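Local coordinates for probable transcriptional regulator, ArsR family protein (Rhodococcus sp. RHA1, PDB 3F6O) that probably acts as a DNA-binding transcription factor of the ArsR family, with a winged helix-turn-helix fold in a two-chain assembly, at residues R21-R26 with S35-P40; K50-L55 with G59-H64. One frame throughout, in Å; residues are numbered along the deposited sequence.

Contact 1 (R21-R26 with S35-P40); sequences RAVLGR and SELAKP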
loop_
_atom_site.group_PDB
_atom_site.type_symbol
_atom_site.label_atom_id
_atom_site.label_comp_id
_atom_site.label_asym_id
_atom_site.label_seq_id
_atom_site.Cartn_x
_atom_site.Cartn_y
_atom_site.Cartn_z
ATOM N N ARG A 21 -1.413 -5.095 -9.271
ATOM C CA ARG A 21 -1.928 -6.104 -8.320
ATOM C C ARG A 21 -2.313 -7.394 -9.052
ATOM O O ARG A 21 -2.033 -8.490 -8.548
ATOM C CB ARG A 21 -3.105 -5.581 -7.479
ATOM C CG ARG A 21 -2.718 -4.505 -6.440
ATOM C CD ARG A 21 -3.848 -4.257 -5.416
ATOM N NE ARG A 21 -5.152 -4.092 -6.077
ATOM C CZ ARG A 21 -5.605 -2.936 -6.535
ATOM N NH1 ARG A 21 -4.878 -1.835 -6.370
ATOM N NH2 ARG A 21 -6.801 -2.858 -7.129
ATOM N N ALA A 22 -2.910 -7.267 -10.245
ATOM C CA ALA A 22 -3.291 -8.443 -11.058
ATOM C C ALA A 22 -2.093 -9.272 -11.531
ATOM O O ALA A 22 -2.106 -10.530 -11.564
ATOM C CB ALA A 22 -4.125 -8.007 -12.260
ATOM N N VAL A 23 -1.060 -8.565 -11.955
ATOM C CA VAL A 23 0.192 -9.216 -12.351
ATOM C C VAL A 23 0.793 -9.946 -11.172
ATOM O O VAL A 23 1.252 -11.075 -11.334
ATOM C CB VAL A 23 1.185 -8.188 -12.889
ATOM C CG1 VAL A 23 2.600 -8.791 -13.003
ATOM C CG2 VAL A 23 0.707 -7.593 -14.261
ATOM N N LEU A 24 0.838 -9.308 -10.005
ATOM C CA LEU A 24 1.374 -9.976 -8.816
ATOM C C LEU A 24 0.540 -11.233 -8.460
ATOM O O LEU A 24 1.092 -12.257 -8.074
ATOM C CB LEU A 24 1.464 -9.029 -7.623
ATOM C CG LEU A 24 2.549 -7.953 -7.741
ATOM C CD1 LEU A 24 2.434 -6.985 -6.557
ATOM C CD2 LEU A 24 3.957 -8.611 -7.861
ATOM N N GLY A 25 -0.777 -11.133 -8.620
ATOM C CA GLY A 25 -1.691 -12.274 -8.393
ATOM C C GLY A 25 -1.322 -13.437 -9.294
ATOM O O GLY A 25 -1.246 -14.573 -8.846
ATOM N N ARG A 26 -1.024 -13.151 -10.556
ATOM C CA ARG A 26 -0.602 -14.168 -11.481
ATOM C C ARG A 26 0.754 -14.756 -11.101
ATOM O O ARG A 26 0.931 -15.980 -11.136
ATOM C CB ARG A 26 -0.604 -13.632 -12.932
ATOM C CG ARG A 26 0.079 -14.552 -13.949
ATOM C CD ARG A 26 -0.630 -15.953 -14.094
ATOM N NE ARG A 26 0.118 -16.823 -14.999
ATOM C CZ ARG A 26 1.258 -17.434 -14.681
ATOM N NH1 ARG A 26 1.799 -17.285 -13.467
ATOM N NH2 ARG A 26 1.861 -18.197 -15.579
ATOM N N SER A 35 4.992 -11.375 -22.214
ATOM C CA SER A 35 3.947 -11.482 -23.246
ATOM C C SER A 35 2.744 -12.237 -22.696
ATOM O O SER A 35 1.597 -11.913 -22.970
ATOM C CB SER A 35 4.492 -12.130 -24.513
ATOM O OG SER A 35 4.374 -13.534 -24.404
ATOM N N GLU A 36 3.017 -13.221 -21.858
ATOM C CA GLU A 36 1.995 -13.959 -21.160
ATOM C C GLU A 36 1.230 -13.056 -20.173
ATOM O O GLU A 36 -0.018 -13.033 -20.164
ATOM C CB GLU A 36 2.725 -15.082 -20.448
ATOM C CG GLU A 36 1.924 -16.124 -19.906
ATOM C CD GLU A 36 2.774 -17.234 -19.276
ATOM O OE1 GLU A 36 4.036 -17.388 -19.551
ATOM O OE2 GLU A 36 2.130 -17.963 -18.505
ATOM N N LEU A 37 1.979 -12.288 -19.370
ATOM C CA LEU A 37 1.401 -11.386 -18.368
ATOM C C LEU A 37 0.550 -10.275 -18.967
ATOM O O LEU A 37 -0.439 -9.877 -18.366
ATOM C CB LEU A 37 2.496 -10.789 -17.456
ATOM C CG LEU A 37 3.283 -11.785 -16.595
ATOM C CD1 LEU A 37 4.515 -11.103 -15.925
ATOM C CD2 LEU A 37 2.363 -12.440 -15.527
ATOM N N ALA A 38 0.914 -9.828 -20.172
ATOM C CA ALA A 38 0.237 -8.708 -20.840
ATOM C C ALA A 38 -1.130 -9.076 -21.425
ATOM O O ALA A 38 -1.970 -8.206 -21.583
ATOM C CB ALA A 38 1.108 -8.147 -21.932
ATOM N N LYS A 39 -1.341 -10.357 -21.745
ATOM C CA LYS A 39 -2.580 -10.792 -22.441
ATOM C C LYS A 39 -3.929 -10.264 -21.866
ATOM O O LYS A 39 -4.783 -9.819 -22.630
ATOM C CB LYS A 39 -2.592 -12.322 -22.648
ATOM C CG LYS A 39 -1.497 -12.826 -23.586
ATOM C CD LYS A 39 -1.696 -14.295 -23.926
ATOM C CE LYS A 39 -0.627 -14.790 -24.871
ATOM N NZ LYS A 39 -1.019 -16.135 -25.408
ATOM N N PRO A 40 -4.129 -10.290 -20.530
ATOM C CA PRO A 40 -5.428 -9.824 -20.007
ATOM C C PRO A 40 -5.713 -8.316 -20.159
ATOM O O PRO A 40 -6.819 -7.873 -19.891
ATOM C CB PRO A 40 -5.358 -10.190 -18.504
ATOM C CG PRO A 40 -4.233 -11.154 -18.384
ATOM C CD PRO A 40 -3.257 -10.783 -19.444
HETATM O O HOH W 1 -0.192 -17.454 -18.042
#
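Arg26 reaches from helix 18-28 to Glu36 and Leu37 on the short helix 34-38, joining two helices of the winged helix-turn-helix fold of the ArsR family. The polar part is a salt bridge: Arg26 NH2 donates to Glu36 OE2 at 2.9 Å, with a bent N-H...O angle of 135°. The guanidinium and carboxylate planes stand 69° apart, so the groups do not form a flat, two-pronged pair; OE2 sits near the guanidinium edge but tilted from its plane, and is itself met from above the carboxylate plane. Arg26 NE gives a second bond, 3.1 Å long, to water 1, which lies in the guanidinium plane at its edge. Arg26 NH1 is turned to Gly30 O; all three nitrogens thus have a partner, which probably restrains the rotation of the group. The apolar part lies deeper in the fold. Here the aliphatic root of Arg26 meets one branch of Leu37, CG standing 3.5 Å from Leu37 CD2 and CB 4.1 Å from the same methyl. CG, anti to the backbone N, lies against leucine, and the bend at chi2 (63°) turns the outer chain toward the carboxylate. A leucine in its place would probably leave Glu36 without its charged mate and Gly30 O without this donor. One turn earlier, buried Val23 faces the other branch of Leu37. Phe48 of helix 45-57 packs on both Val23 and Leu37, and Ala32 of strand 32-33 on both Arg26 and Leu37, tying the two helices to the rest of the domain. The Val23 and Leu37 side chains cross at about a right angle, with Val23 CG1 4.2 Å from Leu37 CD1.

Contact 2 (K50-L55 with G59-H64); sequences KHIHFL and GWIRTH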
loop_
_atom_site.group_PDB
_atom_site.type_symbol
_atom_site.label_atom_id
_atom_site.label_comp_id
_atom_site.label_asym_id
_atom_site.label_seq_id
_atom_site.Cartn_x
_atom_site.Cartn_y
_atom_site.Cartn_z
ATOM N N LYS A 50 5.698 -0.092 -18.388
ATOM C CA LYS A 50 5.789 0.849 -17.257
ATOM C C LYS A 50 5.407 0.169 -15.939
ATOM O O LYS A 50 6.057 0.369 -14.914
ATOM C CB LYS A 50 4.904 2.070 -17.511
ATOM C CG LYS A 50 5.655 3.209 -18.142
ATOM C CD LYS A 50 4.834 3.912 -19.190
ATOM C CE LYS A 50 3.862 4.903 -18.628
ATOM N NZ LYS A 50 3.439 5.785 -19.775
ATOM N N HIS A 51 4.385 -0.667 -15.985
ATOM C CA HIS A 51 3.989 -1.439 -14.792
ATOM C C HIS A 51 5.013 -2.507 -14.401
ATOM O O HIS A 51 5.371 -2.648 -13.235
ATOM C CB HIS A 51 2.608 -2.058 -14.990
ATOM C CG HIS A 51 1.524 -1.042 -15.117
ATOM N ND1 HIS A 51 1.311 -0.079 -14.159
ATOM C CD2 HIS A 51 0.605 -0.819 -16.087
ATOM C CE1 HIS A 51 0.299 0.692 -14.527
ATOM N NE2 HIS A 51 -0.149 0.261 -15.694
ATOM N N ILE A 52 5.481 -3.258 -15.378
ATOM C CA ILE A 52 6.523 -4.241 -15.125
ATOM C C ILE A 52 7.779 -3.569 -14.490
ATOM O O ILE A 52 8.332 -4.033 -13.485
ATOM C CB ILE A 52 6.886 -4.969 -16.446
ATOM C CG1 ILE A 52 5.700 -5.840 -16.916
ATOM C CG2 ILE A 52 8.161 -5.819 -16.282
ATOM C CD1 ILE A 52 5.315 -6.993 -15.950
ATOM N N HIS A 53 8.214 -2.466 -15.091
ATOM C CA HIS A 53 9.394 -1.756 -14.599
ATOM C C HIS A 53 9.192 -1.226 -13.181
ATOM O O HIS A 53 10.095 -1.277 -12.346
ATOM C CB HIS A 53 9.764 -0.614 -15.552
ATOM C CG HIS A 53 10.364 -1.094 -16.836
ATOM N ND1 HIS A 53 10.012 -0.575 -18.064
ATOM C CD2 HIS A 53 11.272 -2.072 -17.087
ATOM C CE1 HIS A 53 10.682 -1.200 -19.018
ATOM N NE2 HIS A 53 11.454 -2.112 -18.453
ATOM N N PHE A 54 7.995 -0.720 -12.915
ATOM C CA PHE A 54 7.693 -0.191 -11.590
ATOM C C PHE A 54 7.747 -1.328 -10.571
ATOM O O PHE A 54 8.322 -1.170 -9.486
ATOM C CB PHE A 54 6.336 0.536 -11.573
ATOM C CG PHE A 54 6.157 1.407 -10.361
ATOM C CD1 PHE A 54 6.310 2.780 -10.450
ATOM C CD2 PHE A 54 5.915 0.849 -9.110
ATOM C CE1 PHE A 54 6.174 3.576 -9.308
ATOM C CE2 PHE A 54 5.787 1.647 -7.969
ATOM C CZ PHE A 54 5.929 2.983 -8.066
ATOM N N LEU A 55 7.164 -2.486 -10.929
ATOM C CA LEU A 55 7.208 -3.694 -10.077
ATOM C C LEU A 55 8.645 -4.147 -9.785
ATOM O O LEU A 55 8.991 -4.511 -8.653
ATOM C CB LEU A 55 6.408 -4.863 -10.720
ATOM C CG LEU A 55 4.867 -4.743 -10.578
ATOM C CD1 LEU A 55 4.132 -5.930 -11.264
ATOM C CD2 LEU A 55 4.463 -4.629 -9.081
ATOM N N GLY A 59 10.924 -3.685 -6.129
ATOM C CA GLY A 59 11.344 -4.950 -5.485
ATOM C C GLY A 59 10.315 -6.079 -5.469
ATOM O O GLY A 59 10.571 -7.136 -4.907
ATOM N N TRP A 60 9.135 -5.853 -6.068
ATOM C CA TRP A 60 8.044 -6.864 -6.064
ATOM C C TRP A 60 8.320 -8.050 -6.999
ATOM O O TRP A 60 7.835 -9.152 -6.752
ATOM C CB TRP A 60 6.690 -6.214 -6.456
ATOM C CG TRP A 60 6.030 -5.504 -5.319
ATOM C CD1 TRP A 60 5.996 -4.166 -5.099
ATOM C CD2 TRP A 60 5.351 -6.114 -4.213
ATOM N NE1 TRP A 60 5.299 -3.894 -3.924
ATOM C CE2 TRP A 60 4.909 -5.081 -3.365
ATOM C CE3 TRP A 60 5.059 -7.446 -3.868
ATOM C CZ2 TRP A 60 4.178 -5.329 -2.193
ATOM C CZ3 TRP A 60 4.328 -7.681 -2.706
ATOM C CH2 TRP A 60 3.925 -6.637 -1.878
ATOM N N ILE A 61 9.047 -7.817 -8.093
ATOM C CA ILE A 61 9.375 -8.885 -9.045
ATOM C C ILE A 61 10.842 -8.792 -9.471
ATOM O O ILE A 61 11.476 -7.749 -9.290
ATOM C CB ILE A 61 8.461 -8.917 -10.337
ATOM C CG1 ILE A 61 8.834 -7.760 -11.290
ATOM C CG2 ILE A 61 6.957 -8.949 -9.952
ATOM C CD1 ILE A 61 8.034 -7.666 -12.615
ATOM N N ARG A 62 11.349 -9.888 -10.046
ATOM C CA ARG A 62 12.601 -9.885 -10.780
ATOM C C ARG A 62 12.311 -10.330 -12.188
ATOM O O ARG A 62 11.487 -11.225 -12.410
ATOM C CB ARG A 62 13.562 -10.924 -10.217
ATOM C CG ARG A 62 14.169 -10.617 -8.889
ATOM C CD ARG A 62 15.390 -11.509 -8.744
ATOM N NE ARG A 62 15.808 -11.635 -7.359
ATOM C CZ ARG A 62 17.055 -11.898 -6.976
ATOM N NH1 ARG A 62 17.331 -11.985 -5.675
ATOM N NH2 ARG A 62 18.022 -12.059 -7.886
ATOM N N THR A 63 13.002 -9.717 -13.145
ATOM C CA THR A 63 12.860 -10.101 -14.531
ATOM C C THR A 63 14.226 -10.341 -15.139
ATOM O O THR A 63 15.247 -9.831 -14.642
ATOM C CB THR A 63 12.098 -9.082 -15.386
ATOM O OG1 THR A 63 12.915 -7.935 -15.642
ATOM C CG2 THR A 63 10.772 -8.647 -14.707
ATOM N N HIS A 64 14.217 -11.096 -16.226
ATOM C CA HIS A 64 15.422 -11.400 -16.983
ATOM C C HIS A 64 15.102 -11.505 -18.461
ATOM O O HIS A 64 14.170 -12.207 -18.859
ATOM C CB HIS A 64 16.115 -12.663 -16.472
ATOM C CG HIS A 64 17.303 -13.051 -17.301
ATOM N ND1 HIS A 64 18.529 -12.436 -17.177
ATOM C CD2 HIS A 64 17.434 -13.949 -18.305
ATOM C CE1 HIS A 64 19.374 -12.956 -18.050
ATOM N NE2 HIS A 64 18.736 -13.881 -18.741
#
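Leu55 meets Trp60 and Ile61 where helix 45-57 gives way to strand 61-66, the first strand of the wing in this winged helix-turn-helix fold. The turn between them is a Schellman motif: Gly59, with phi of 91°, takes a conformation in which a CB would jam against the preceding carbonyl oxygen. The axes of segments 50-55 and 61-64 run at 116° to each other, and packing is tight at the turn. Leu55 O accepts two weak backbone bonds, from Trp60 N at 2.9 Å and Ile61 N at 3.4 Å. Ile61 folds over the last helical turn; chi1 of 74° sets CG1 between the backbone N and the carbonyl carbon, and the extended chain beyond it brings CD1 to 3.8 Å from Leu55 CB and 3.7 Å from Ile52 O. On another side of Leu55, the CD2 methyl packs 3.8 Å from Trp60 CB, near the root of the indole. The indole extends beyond this contact: NE1 bonds Ile11 O, and Phe79 of helix 77-94 meets the ring edge-to-face. Further along the strand the contact thins. Ile52 CG2 is 4.1 Å from Ile61 CD1, and Thr63 offers Ile52 a methyl alone, its OG1 being bonded to Glu56 OE1 and Arg70 NH1. The alternate strand positions, Arg62 and His64, are exposed on the solvent side, as are Lys50 and His53 of the helix. Thr63 meets the helical segment through one methyl pair, Thr63 CG2 to Ile52 CG2 at 4.2 Å.

Overall arrangement
Contacts 1 and 2 follow each other along the chain, their centres about 12 Å apart, and share one hydrophobic core. Helix 18-28 is the common wall: while Val23 and Arg26 serve contact 1, Val23 CG1 also touches Leu55 CD1 of contact 2 at 3.7 Å. Neighbouring Leu24, turned away from 35-40, packs its CD2 against Ile61 CG2 at 3.7 Å and its CD1 against Trp60 CE3 at 3.8 Å. Leu24 also packs on Trp85 of the second subunit, taking the shared core to the dimer interface. As in other winged helix-turn-helix proteins, helices 34-38 and 45-57 probably form the DNA-reading unit, with strands 61-66 and 69-74 as the wing.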